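Uncharacterized protein PA2218 (Pseudomonas aeruginosa, PDB 2HDW) is of unknown function but has an alpha/beta hydrolase fold and is probably a hydrolase related to YcjY of Escherichia coli. Local coordinates at residues G114-T119 and V199-Y204; E153-A158 and C179-M184; P308-H313 and A360-E365; P333-I338 and F356-G361. One frame throughout, in Å; residues are numbered along the deposited sequence.

Interaction 1: G114-T119 and V199-Y204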
loop_
_atom_site.group_PDB
_atom_site.type_symbol
_atom_site.label_atom_id
_atom_site.label_comp_id
_atom_site.label_asym_id
_atom_site.label_seq_id
_atom_site.Cartn_x
_atom_site.Cartn_y
_atom_site.Cartn_z
ATOM N N GLY A 114 2.567 2.892 8.510
ATOM C CA GLY A 114 2.699 3.807 9.629
ATOM C C GLY A 114 4.145 3.928 10.068
ATOM O O GLY A 114 4.629 5.027 10.349
ATOM N N LEU A 115 4.841 2.795 10.140
ATOM C CA LEU A 115 6.248 2.792 10.534
ATOM C C LEU A 115 7.055 3.633 9.543
ATOM O O LEU A 115 7.928 4.408 9.937
ATOM C CB LEU A 115 6.793 1.362 10.551
ATOM C CG LEU A 115 8.298 1.220 10.789
ATOM C CD1 LEU A 115 8.650 1.730 12.174
ATOM C CD2 LEU A 115 8.689 -0.242 10.656
ATOM N N TYR A 116 6.765 3.473 8.255
ATOM C CA TYR A 116 7.453 4.244 7.220
ATOM C C TYR A 116 7.160 5.737 7.372
ATOM O O TYR A 116 8.073 6.561 7.338
ATOM C CB TYR A 116 7.009 3.802 5.825
ATOM C CG TYR A 116 7.806 2.666 5.224
ATOM C CD1 TYR A 116 7.724 1.367 5.736
ATOM C CD2 TYR A 116 8.609 2.883 4.112
ATOM C CE1 TYR A 116 8.430 0.310 5.136
ATOM C CE2 TYR A 116 9.310 1.844 3.510
ATOM C CZ TYR A 116 9.215 0.566 4.020
ATOM O OH TYR A 116 9.896 -0.448 3.386
ATOM N N ALA A 117 5.882 6.076 7.533
ATOM C CA ALA A 117 5.466 7.472 7.674
ATOM C C ALA A 117 6.112 8.179 8.863
ATOM O O ALA A 117 6.584 9.309 8.739
ATOM C CB ALA A 117 3.939 7.558 7.781
ATOM N N GLN A 118 6.130 7.523 10.018
ATOM C CA GLN A 118 6.731 8.144 11.188
ATOM C C GLN A 118 8.233 8.316 11.005
ATOM O O GLN A 118 8.795 9.350 11.362
ATOM C CB GLN A 118 6.470 7.318 12.452
ATOM C CG GLN A 118 6.970 8.027 13.705
ATOM C CD GLN A 118 6.599 7.323 14.990
ATOM O OE1 GLN A 118 7.137 6.265 15.313
ATOM N NE2 GLN A 118 5.680 7.913 15.735
ATOM N N THR A 119 8.875 7.294 10.448
ATOM C CA THR A 119 10.313 7.318 10.225
ATOM C C THR A 119 10.694 8.431 9.259
ATOM O O THR A 119 11.672 9.145 9.477
ATOM C CB THR A 119 10.809 5.973 9.660
ATOM O OG1 THR A 119 10.450 4.921 10.559
ATOM C CG2 THR A 119 12.325 5.983 9.487
ATOM N N VAL A 199 8.576 6.052 -4.968
ATOM C CA VAL A 199 9.407 4.946 -4.500
ATOM C C VAL A 199 8.476 3.777 -4.220
ATOM O O VAL A 199 7.378 3.978 -3.715
ATOM C CB VAL A 199 10.113 5.279 -3.161
ATOM C CG1 VAL A 199 10.623 3.989 -2.503
ATOM C CG2 VAL A 199 11.261 6.231 -3.398
ATOM N N THR A 200 8.897 2.562 -4.564
ATOM C CA THR A 200 8.095 1.382 -4.268
ATOM C C THR A 200 8.985 0.491 -3.413
ATOM O O THR A 200 10.201 0.456 -3.607
ATOM C CB THR A 200 7.674 0.597 -5.536
ATOM O OG1 THR A 200 8.838 0.189 -6.267
ATOM C CG2 THR A 200 6.775 1.447 -6.422
ATOM N N SER A 201 8.390 -0.207 -2.454
ATOM C CA SER A 201 9.167 -1.090 -1.593
ATOM C C SER A 201 8.606 -2.509 -1.647
ATOM O O SER A 201 7.423 -2.722 -1.377
ATOM C CB SER A 201 9.149 -0.572 -0.150
ATOM O OG SER A 201 10.069 -1.286 0.660
ATOM N N THR A 202 9.458 -3.467 -2.015
ATOM C CA THR A 202 9.072 -4.879 -2.105
ATOM C C THR A 202 7.648 -5.016 -2.675
ATOM O O THR A 202 6.778 -5.689 -2.113
ATOM C CB THR A 202 9.207 -5.565 -0.698
ATOM O OG1 THR A 202 9.126 -6.987 -0.847
ATOM C CG2 THR A 202 8.114 -5.087 0.269
ATOM N N MET A 203 7.445 -4.391 -3.832
ATOM C CA MET A 203 6.146 -4.347 -4.498
ATOM C C MET A 203 5.596 -5.622 -5.121
ATOM O O MET A 203 6.321 -6.578 -5.409
ATOM C CB MET A 203 6.150 -3.258 -5.598
ATOM C CG MET A 203 6.842 -3.663 -6.922
ATOM S SD MET A 203 6.626 -2.492 -8.333
ATOM C CE MET A 203 5.045 -3.012 -9.007
ATOM N N TYR A 204 4.283 -5.582 -5.336
ATOM C CA TYR A 204 3.503 -6.625 -5.993
ATOM C C TYR A 204 2.672 -5.808 -6.980
ATOM O O TYR A 204 2.417 -4.625 -6.746
ATOM C CB TYR A 204 2.480 -7.257 -5.044
ATOM C CG TYR A 204 2.824 -8.567 -4.371
ATOM C CD1 TYR A 204 3.881 -8.659 -3.465
ATOM C CD2 TYR A 204 1.995 -9.682 -4.529
ATOM C CE1 TYR A 204 4.092 -9.819 -2.721
ATOM C CE2 TYR A 204 2.199 -10.847 -3.790
ATOM C CZ TYR A 204 3.245 -10.905 -2.882
ATOM O OH TYR A 204 3.412 -12.025 -2.094
#
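Tyr-116 and Ser-201 join helix 112-122 to the C-terminal end of strand 197-201, an inner strand of the alpha/beta hydrolase sheet, and they do so through a single polar contact. The backbones stand well apart, the two CA atoms being 10.4 Å from each other, so the length of the tyrosine spans the gap. Only 67 Å² is buried between the segments, all of it from this one pair.

The hydrogen bond comes first. Ser-201 OG donates to Tyr-116 OH over 2.9 Å. Its hydroxyl swings toward the tyrosine because OG stands anti to the backbone N and beside the carbonyl carbon (chi1 -171°). The tyrosine hydroxyl in turn hydrogen-bonds to the carbonyl O of Leu-347 in helix 346-349. A carbonyl can only accept, so OH spends its proton there and receives that of the serine: a buried chain of two hydrogen bonds running from strand to ring to short helix.

Beyond the bond there is little further contact: Ser-201 CB lies 3.6 Å from Tyr-116 OH, and Ser-201 OG approaches the ring obliquely, 3.9 Å from Tyr-116 CZ. Phe-356 meets the tyrosine ring edge-to-face, so the ring has an aromatic neighbour as well as its polar ones.

Within helix 112-122, Thr-119 folds its hydroxyl back onto the preceding turn, with chi1 near -57°. Leu-115 O thus accepts twice, from Thr-119 N at 3.1 Å and from Thr-119 OG1 at 2.6 Å, the two donors arriving on opposite faces of the carbonyl plane.

Interaction 2: E153-A158 and C179-M184; sequences EDFSAA and CGWGGM
Asp-154 OD1 is gripped by two groups, Ser-133 OG and Asn-75 ND2, and with the carboxylate so oriented the other oxygen, OD2, comes up to Trp-181 CH2 at 3.8 Å. It arrives at the edge of the indole, near its plane, and the carboxylate and ring planes are only 17° apart. The oxygen thus faces the C-H rim of the indole and not its pi cloud, which is probably mildly favourable; OD2 is also hydrogen-bonded elsewhere. Asp-154 CB adds to the approach, 3.9 Å from the same CH2.

Phe-155 is the second element. Its CD1 and CE1 both lie 3.5 Å from Trp-181 CE3, and the six-membered rings form an offset edge-to-face pair with centroids 5.5 Å apart and planes at 64°. The indole supplies the edge and the phenylalanine the face. The rim of the Phe-155 ring also reaches back to the main chain, CE1 being 3.7 Å from Trp-181 O, nearly in the ring plane.

Helix 148-164 here packs on the start of helix 180-191, the short segments passing 11.0 Å apart. Cys-179, with positive phi, sits at the sharp turn between strand 173-178 and helix 180-191, a strand-turn-helix arrangement resembling the nucleophile elbow of alpha/beta hydrolases, so the cysteine may occupy the nucleophile position.

Trp-181 has CG anti to its carbonyl carbon (chi1 -80°), which sends the indole toward helix 148-164. Phe-130 meets both aromatic rings edge-to-face, and the Met-184 methyl CE lies over one indole face, offset toward its rim.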
loop_
_atom_site.group_PDB
_atom_site.type_symbol
_atom_site.label_atom_id
_atom_site.label_comp_id
_atom_site.label_asym_id
_atom_site.label_seq_id
_atom_site.Cartn_x
_atom_site.Cartn_y
_atom_site.Cartn_z
ATOM N N GLU A 153 -7.275 5.423 -6.874
ATOM C CA GLU A 153 -7.887 6.704 -6.507
ATOM C C GLU A 153 -7.576 7.082 -5.046
ATOM O O GLU A 153 -7.326 8.255 -4.742
ATOM C CB GLU A 153 -9.405 6.633 -6.730
ATOM C CG GLU A 153 -10.232 7.720 -6.038
ATOM C CD GLU A 153 -9.784 9.138 -6.373
ATOM O OE1 GLU A 153 -9.317 9.379 -7.506
ATOM O OE2 GLU A 153 -9.919 10.024 -5.498
ATOM N N ASP A 154 -7.571 6.097 -4.152
ATOM C CA ASP A 154 -7.283 6.358 -2.736
ATOM C C ASP A 154 -5.968 7.112 -2.562
ATOM O O ASP A 154 -5.858 8.018 -1.738
ATOM C CB ASP A 154 -7.194 5.054 -1.935
ATOM C CG ASP A 154 -8.541 4.386 -1.726
ATOM O OD1 ASP A 154 -9.575 5.087 -1.701
ATOM O OD2 ASP A 154 -8.562 3.147 -1.559
ATOM N N PHE A 155 -4.963 6.732 -3.338
ATOM C CA PHE A 155 -3.663 7.379 -3.252
ATOM C C PHE A 155 -3.754 8.864 -3.601
ATOM O O PHE A 155 -3.170 9.702 -2.923
ATOM C CB PHE A 155 -2.671 6.680 -4.184
ATOM C CG PHE A 155 -1.499 6.071 -3.474
ATOM C CD1 PHE A 155 -1.073 4.783 -3.788
ATOM C CD2 PHE A 155 -0.800 6.796 -2.509
ATOM C CE1 PHE A 155 0.035 4.221 -3.153
ATOM C CE2 PHE A 155 0.312 6.245 -1.864
ATOM C CZ PHE A 155 0.730 4.951 -2.189
ATOM N N SER A 156 -4.487 9.188 -4.658
ATOM C CA SER A 156 -4.629 10.577 -5.064
ATOM C C SER A 156 -5.564 11.344 -4.131
ATOM O O SER A 156 -5.486 12.569 -4.032
ATOM C CB SER A 156 -5.111 10.655 -6.512
ATOM O OG SER A 156 -4.050 10.303 -7.390
ATOM N N ALA A 157 -6.446 10.623 -3.445
ATOM C CA ALA A 157 -7.348 11.256 -2.492
ATOM C C ALA A 157 -6.495 11.684 -1.300
ATOM O O ALA A 157 -6.753 12.716 -0.675
ATOM C CB ALA A 157 -8.423 10.275 -2.043
ATOM N N ALA A 158 -5.473 10.882 -0.999
ATOM C CA ALA A 158 -4.564 11.174 0.104
ATOM C C ALA A 158 -3.697 12.375 -0.268
ATOM O O ALA A 158 -3.418 13.236 0.571
ATOM C CB ALA A 158 -3.689 9.958 0.411
ATOM N N CYS A 179 4.650 -3.110 -0.857
ATOM C CA CYS A 179 4.020 -4.373 -1.206
ATOM C C CYS A 179 3.011 -4.178 -2.343
ATOM O O CYS A 179 3.332 -3.589 -3.377
ATOM C CB CYS A 179 3.335 -4.932 0.049
ATOM S SG CYS A 179 2.872 -6.688 0.010
ATOM N N GLY A 180 1.787 -4.658 -2.139
ATOM C CA GLY A 180 0.757 -4.529 -3.155
ATOM C C GLY A 180 0.466 -3.100 -3.580
ATOM O O GLY A 180 0.038 -2.856 -4.707
ATOM N N TRP A 181 0.692 -2.141 -2.689
ATOM C CA TRP A 181 0.431 -0.756 -3.050
ATOM C C TRP A 181 1.573 -0.118 -3.824
ATOM O O TRP A 181 1.495 1.049 -4.233
ATOM C CB TRP A 181 0.074 0.054 -1.812
ATOM C CG TRP A 181 -1.354 -0.175 -1.433
ATOM C CD1 TRP A 181 -1.887 -1.301 -0.861
ATOM C CD2 TRP A 181 -2.453 0.698 -1.702
ATOM N NE1 TRP A 181 -3.259 -1.182 -0.765
ATOM C CE2 TRP A 181 -3.630 0.034 -1.277
ATOM C CE3 TRP A 181 -2.562 1.976 -2.266
ATOM C CZ2 TRP A 181 -4.898 0.607 -1.401
ATOM C CZ3 TRP A 181 -3.824 2.548 -2.389
ATOM C CH2 TRP A 181 -4.976 1.860 -1.957
ATOM N N GLY A 182 2.638 -0.890 -4.025
ATOM C CA GLY A 182 3.751 -0.399 -4.812
ATOM C C GLY A 182 3.211 -0.296 -6.232
ATOM O O GLY A 182 3.500 0.645 -6.958
ATOM N N GLY A 183 2.400 -1.277 -6.622
ATOM C CA GLY A 183 1.816 -1.263 -7.950
ATOM C C GLY A 183 0.808 -0.134 -8.081
ATOM O O GLY A 183 0.749 0.541 -9.109
ATOM N N MET A 184 0.011 0.075 -7.035
ATOM C CA MET A 184 -0.988 1.140 -7.042
ATOM C C MET A 184 -0.321 2.523 -7.059
ATOM O O MET A 184 -0.840 3.458 -7.668
ATOM C CB MET A 184 -1.909 1.025 -5.819
ATOM C CG MET A 184 -3.358 0.571 -6.120
ATOM S SD MET A 184 -3.574 -1.176 -6.605
ATOM C CE MET A 184 -3.492 -1.981 -4.978
#

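Interaction 3: P308-H313 and A360-E365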
loop_
_atom_site.group_PDB
_atom_site.type_symbol
_atom_site.label_atom_id
_atom_site.label_comp_id
_atom_site.label_asym_id
_atom_site.label_seq_id
_atom_site.Cartn_x
_atom_site.Cartn_y
_atom_site.Cartn_z
ATOM N N PRO A 308 11.128 10.827 -11.657
ATOM C CA PRO A 308 11.902 9.664 -11.218
ATOM C C PRO A 308 11.195 8.566 -10.426
ATOM O O PRO A 308 10.293 8.828 -9.627
ATOM C CB PRO A 308 13.012 10.302 -10.403
ATOM C CG PRO A 308 12.249 11.363 -9.661
ATOM C CD PRO A 308 11.358 11.968 -10.751
ATOM N N ILE A 309 11.649 7.333 -10.650
ATOM C CA ILE A 309 11.124 6.153 -9.968
ATOM C C ILE A 309 12.277 5.391 -9.327
ATOM O O ILE A 309 13.316 5.187 -9.954
ATOM C CB ILE A 309 10.455 5.157 -10.934
ATOM C CG1 ILE A 309 9.293 5.810 -11.680
ATOM C CG2 ILE A 309 9.947 3.959 -10.155
ATOM C CD1 ILE A 309 8.692 4.892 -12.722
ATOM N N LEU A 310 12.090 4.981 -8.078
ATOM C CA LEU A 310 13.091 4.195 -7.368
ATOM C C LEU A 310 12.367 2.965 -6.832
ATOM O O LEU A 310 11.565 3.070 -5.907
ATOM C CB LEU A 310 13.697 4.990 -6.201
ATOM C CG LEU A 310 14.560 4.167 -5.229
ATOM C CD1 LEU A 310 15.728 3.529 -5.985
ATOM C CD2 LEU A 310 15.077 5.051 -4.102
ATOM N N LEU A 311 12.617 1.808 -7.428
ATOM C CA LEU A 311 11.982 0.585 -6.960
ATOM C C LEU A 311 12.993 -0.128 -6.068
ATOM O O LEU A 311 14.119 -0.392 -6.487
ATOM C CB LEU A 311 11.580 -0.299 -8.143
ATOM C CG LEU A 311 10.650 0.381 -9.158
ATOM C CD1 LEU A 311 11.499 0.998 -10.260
ATOM C CD2 LEU A 311 9.682 -0.638 -9.767
ATOM N N ILE A 312 12.589 -0.420 -4.835
ATOM C CA ILE A 312 13.458 -1.074 -3.859
ATOM C C ILE A 312 12.964 -2.496 -3.595
ATOM O O ILE A 312 11.769 -2.711 -3.437
ATOM C CB ILE A 312 13.459 -0.269 -2.533
ATOM C CG1 ILE A 312 13.796 1.195 -2.830
ATOM C CG2 ILE A 312 14.456 -0.869 -1.541
ATOM C CD1 ILE A 312 13.826 2.105 -1.608
ATOM N N HIS A 313 13.877 -3.465 -3.538
ATOM C CA HIS A 313 13.464 -4.848 -3.313
ATOM C C HIS A 313 14.561 -5.737 -2.728
ATOM O O HIS A 313 15.739 -5.616 -3.081
ATOM C CB HIS A 313 12.967 -5.465 -4.629
ATOM C CG HIS A 313 11.771 -6.352 -4.465
ATOM N ND1 HIS A 313 10.554 -6.075 -5.052
ATOM C CD2 HIS A 313 11.590 -7.480 -3.740
ATOM C CE1 HIS A 313 9.673 -6.992 -4.690
ATOM N NE2 HIS A 313 10.276 -7.856 -3.894
ATOM N N ALA A 360 15.020 8.846 1.970
ATOM C CA ALA A 360 14.994 10.255 2.352
ATOM C C ALA A 360 15.840 11.070 1.367
ATOM O O ALA A 360 15.435 12.151 0.924
ATOM C CB ALA A 360 15.537 10.424 3.775
ATOM N N GLY A 361 17.019 10.548 1.036
ATOM C CA GLY A 361 17.899 11.235 0.106
ATOM C C GLY A 361 17.231 11.394 -1.247
ATOM O O GLY A 361 17.368 12.424 -1.907
ATOM N N PHE A 362 16.502 10.364 -1.660
ATOM C CA PHE A 362 15.790 10.374 -2.933
ATOM C C PHE A 362 14.772 11.516 -2.963
ATOM O O PHE A 362 14.772 12.340 -3.881
ATOM C CB PHE A 362 15.068 9.037 -3.121
ATOM C CG PHE A 362 14.215 8.963 -4.357
ATOM C CD1 PHE A 362 14.789 8.746 -5.604
ATOM C CD2 PHE A 362 12.830 9.060 -4.265
ATOM C CE1 PHE A 362 13.993 8.619 -6.745
ATOM C CE2 PHE A 362 12.021 8.935 -5.401
ATOM C CZ PHE A 362 12.605 8.712 -6.642
ATOM N N PHE A 363 13.900 11.563 -1.961
ATOM C CA PHE A 363 12.891 12.611 -1.924
ATOM C C PHE A 363 13.479 13.985 -1.630
ATOM O O PHE A 363 12.944 14.987 -2.090
ATOM C CB PHE A 363 11.789 12.268 -0.917
ATOM C CG PHE A 363 10.879 11.156 -1.375
ATOM C CD1 PHE A 363 10.146 11.283 -2.551
ATOM C CD2 PHE A 363 10.753 9.986 -0.630
ATOM C CE1 PHE A 363 9.296 10.260 -2.984
ATOM C CE2 PHE A 363 9.907 8.954 -1.048
ATOM C CZ PHE A 363 9.178 9.093 -2.227
ATOM N N ASP A 364 14.573 14.045 -0.873
ATOM C CA ASP A 364 15.188 15.345 -0.590
ATOM C C ASP A 364 15.570 16.010 -1.909
ATOM O O ASP A 364 15.371 17.208 -2.096
ATOM C CB ASP A 364 16.449 15.207 0.274
ATOM C CG ASP A 364 16.136 15.038 1.754
ATOM O OD1 ASP A 364 15.180 15.681 2.241
ATOM O OD2 ASP A 364 16.852 14.272 2.437
ATOM N N GLU A 365 16.115 15.225 -2.829
ATOM C CA GLU A 365 16.518 15.771 -4.113
ATOM C C GLU A 365 15.352 16.072 -5.036
ATOM O O GLU A 365 15.274 17.152 -5.619
ATOM C CB GLU A 365 17.453 14.817 -4.850
ATOM C CG GLU A 365 17.990 15.446 -6.124
ATOM C CD GLU A 365 18.624 14.455 -7.059
ATOM O OE1 GLU A 365 19.416 13.611 -6.588
ATOM O OE2 GLU A 365 18.338 14.531 -8.273
#
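Leu-310 on Phe-362 is a CH-pi contact within an apolar, buried joint, where the C-terminal helix 356-366 packs on strand 309-314, one strand in from the edge of the alpha/beta hydrolase sheet. Leu-310 CB stands over one face of the ring, 3.9 Å from its centroid and 20° off the normal. The same leucine extends across the ring toward its root: CD2 is 4.0 Å from both CG and CD1 of Phe-362. With CG of Phe-362 anti to the backbone N (chi1 176°), the ring projects from the helix toward the strand.

The far end of the ring is met by Pro-308. Its carbonyl O lies at the ring edge, near the plane, 3.8 Å from Phe-362 CZ, while Pro-308 CG touches that same CZ at 4.0 Å. Val-199 and Ala-197 of the neighbouring strand 197-201 also touch the ring, and His-366 meets it edge-to-face. Within the helix, Phe-362 CD2 rests 3.8 Å above the centre of the Phe-363 ring.

No hydrogen bond crosses between the segments. The helix is therefore held here by shape and dispersion, with one aromatic ring, touched on a face by Leu-310 and at its far end by Pro-308, making the contact.

Interaction 4: P333-I338 and F356-G361; sequences PKELLI and FDRIAG
Glu-335 carries CG anti to its backbone N and runs extended beyond it, whereas Arg-358 bends at chi2 (-97°) and again at chi3 (66°); an extended acid and a folded base thus approach from opposite directions. Their charges form a salt bridge, Glu-335 OE1 to Arg-358 NH1 at 3.2 Å. The carboxylate carbon lies at the guanidinium edge, in its plane, but the two flat groups are turned 31° against each other. NH1 is the nitrogen used, with OE2 farther from it at 3.8 Å, so this is not the paired, two-nitrogen arrangement of a bidentate bridge.

A water completes the link. It donates to Glu-335 OE2 at 2.7 Å and accepts from Arg-358 NH1, also at 2.7 Å, so that NH1 serves one carboxylate oxygen by charge and the other through the water.

The aliphatic part of the arginine finds its own partner: Leu-337 CD2 touches Arg-358 CD at 3.9 Å, the side chains passing at an angle. Both Glu-335 and Leu-337 touch Leu-310 of the adjacent strand.

In the fold, this contact ties the outermost strand 334-339 of the alpha/beta hydrolase sheet to the opening turn of helix 356-366. That turn has a second ionic link, from Asp-357 to Arg-123.

All three touching side chains are partly exposed. Solvent therefore probably screens the attraction between the charged pair, and the bridging water may compensate for the imperfect alignment of the two groups.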
loop_
_atom_site.group_PDB
_atom_site.type_symbol
_atom_site.label_atom_id
_atom_site.label_comp_id
_atom_site.label_asym_id
_atom_site.label_seq_id
_atom_site.Cartn_x
_atom_site.Cartn_y
_atom_site.Cartn_z
ATOM N N PRO A 333 13.810 8.682 -15.934
ATOM C CA PRO A 333 14.710 8.212 -14.874
ATOM C C PRO A 333 14.114 7.111 -13.999
ATOM O O PRO A 333 13.024 7.263 -13.440
ATOM C CB PRO A 333 15.001 9.484 -14.088
ATOM C CG PRO A 333 13.710 10.238 -14.202
ATOM C CD PRO A 333 13.307 10.036 -15.641
ATOM N N LYS A 334 14.840 6.003 -13.885
ATOM C CA LYS A 334 14.395 4.877 -13.071
ATOM C C LYS A 334 15.577 4.146 -12.449
ATOM O O LYS A 334 16.685 4.161 -12.987
ATOM C CB LYS A 334 13.585 3.890 -13.919
ATOM C CG LYS A 334 14.357 3.277 -15.093
ATOM C CD LYS A 334 13.497 2.279 -15.872
ATOM C CE LYS A 334 14.256 1.685 -17.055
ATOM N NZ LYS A 334 13.451 0.686 -17.833
ATOM N N GLU A 335 15.343 3.522 -11.301
ATOM C CA GLU A 335 16.391 2.756 -10.648
ATOM C C GLU A 335 15.817 1.585 -9.880
ATOM O O GLU A 335 14.830 1.724 -9.159
ATOM C CB GLU A 335 17.202 3.608 -9.664
ATOM C CG GLU A 335 18.329 2.798 -9.015
ATOM C CD GLU A 335 19.011 3.512 -7.864
ATOM O OE1 GLU A 335 19.155 4.751 -7.928
ATOM O OE2 GLU A 335 19.416 2.829 -6.900
ATOM N N LEU A 336 16.440 0.427 -10.053
ATOM C CA LEU A 336 16.039 -0.767 -9.328
ATOM C C LEU A 336 17.136 -0.995 -8.293
ATOM O O LEU A 336 18.274 -1.300 -8.637
ATOM C CB LEU A 336 15.929 -1.970 -10.267
ATOM C CG LEU A 336 15.763 -3.326 -9.568
ATOM C CD1 LEU A 336 14.678 -3.248 -8.496
ATOM C CD2 LEU A 336 15.427 -4.393 -10.613
ATOM N N LEU A 337 16.791 -0.818 -7.025
ATOM C CA LEU A 337 17.742 -0.984 -5.935
ATOM C C LEU A 337 17.484 -2.298 -5.209
ATOM O O LEU A 337 16.437 -2.479 -4.591
ATOM C CB LEU A 337 17.604 0.186 -4.958
ATOM C CG LEU A 337 18.512 0.249 -3.731
ATOM C CD1 LEU A 337 19.982 0.277 -4.150
ATOM C CD2 LEU A 337 18.159 1.506 -2.934
ATOM N N ILE A 338 18.451 -3.208 -5.280
ATOM C CA ILE A 338 18.330 -4.509 -4.634
ATOM C C ILE A 338 19.038 -4.510 -3.278
ATOM O O ILE A 338 20.201 -4.123 -3.180
ATOM C CB ILE A 338 18.946 -5.619 -5.527
ATOM C CG1 ILE A 338 18.207 -5.678 -6.871
ATOM C CG2 ILE A 338 18.881 -6.965 -4.822
ATOM C CD1 ILE A 338 16.702 -5.903 -6.758
ATOM N N PHE A 356 16.154 3.631 4.535
ATOM C CA PHE A 356 15.553 4.936 4.779
ATOM C C PHE A 356 16.464 6.095 4.394
ATOM O O PHE A 356 15.978 7.127 3.935
ATOM C CB PHE A 356 15.120 5.065 6.242
ATOM C CG PHE A 356 13.834 4.349 6.558
ATOM C CD1 PHE A 356 12.648 4.716 5.930
ATOM C CD2 PHE A 356 13.807 3.324 7.498
ATOM C CE1 PHE A 356 11.451 4.075 6.231
ATOM C CE2 PHE A 356 12.615 2.672 7.812
ATOM C CZ PHE A 356 11.436 3.045 7.180
ATOM N N ASP A 357 17.774 5.943 4.582
ATOM C CA ASP A 357 18.699 7.015 4.205
ATOM C C ASP A 357 18.487 7.313 2.720
ATOM O O ASP A 357 18.297 8.465 2.326
ATOM C CB ASP A 357 20.160 6.595 4.419
ATOM C CG ASP A 357 20.577 6.588 5.887
ATOM O OD1 ASP A 357 19.710 6.731 6.772
ATOM O OD2 ASP A 357 21.791 6.426 6.150
ATOM N N ARG A 358 18.522 6.259 1.906
ATOM C CA ARG A 358 18.340 6.372 0.462
ATOM C C ARG A 358 16.970 6.894 0.075
ATOM O O ARG A 358 16.839 7.644 -0.885
ATOM C CB ARG A 358 18.552 5.015 -0.207
ATOM C CG ARG A 358 19.829 4.903 -1.017
ATOM C CD ARG A 358 19.597 5.143 -2.504
ATOM N NE ARG A 358 19.196 6.509 -2.819
ATOM C CZ ARG A 358 18.959 6.953 -4.053
ATOM N NH1 ARG A 358 19.087 6.133 -5.088
ATOM N NH2 ARG A 358 18.590 8.216 -4.253
ATOM N N ILE A 359 15.943 6.475 0.802
ATOM C CA ILE A 359 14.600 6.936 0.504
ATOM C C ILE A 359 14.501 8.432 0.815
ATOM O O ILE A 359 13.981 9.201 0.008
ATOM C CB ILE A 359 13.548 6.138 1.305
ATOM C CG1 ILE A 359 13.584 4.665 0.869
ATOM C CG2 ILE A 359 12.166 6.725 1.076
ATOM C CD1 ILE A 359 12.642 3.751 1.637
ATOM N N ALA A 360 15.020 8.846 1.970
ATOM C CA ALA A 360 14.994 10.255 2.352
ATOM C C ALA A 360 15.840 11.070 1.367
ATOM O O ALA A 360 15.435 12.151 0.924
ATOM C CB ALA A 360 15.537 10.424 3.775
ATOM N N GLY A 361 17.019 10.548 1.036
ATOM C CA GLY A 361 17.899 11.235 0.106
ATOM C C GLY A 361 17.231 11.394 -1.247
ATOM O O GLY A 361 17.368 12.424 -1.907
HETATM O O HOH W 1 20.905 4.102 -5.065
#

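Overall arrangement
Interactions 1 and 2 are buried near the middle of the chain, about 11 Å apart between centres, and meet where Cys-179 hydrogen-bonds to the backbone of Ser-201 and Tyr-204. One is a pair of linked hydroxyls, the other aromatic packing between helices. Interactions 3 and 4 lie farther out, their centres about 4 Å apart, and share helix 356-366: interaction 3, still buried, seats it by an apolar ring on strand 309-314, and interaction 4, at the surface, by a hydrated salt bridge on the edge strand 334-339. Along this helix, apolar packing in the buried contact gives way to charge at the surface. Phe-356 joins this helix to interaction 1, while interaction 2 touches neither interaction 3 nor interaction 4.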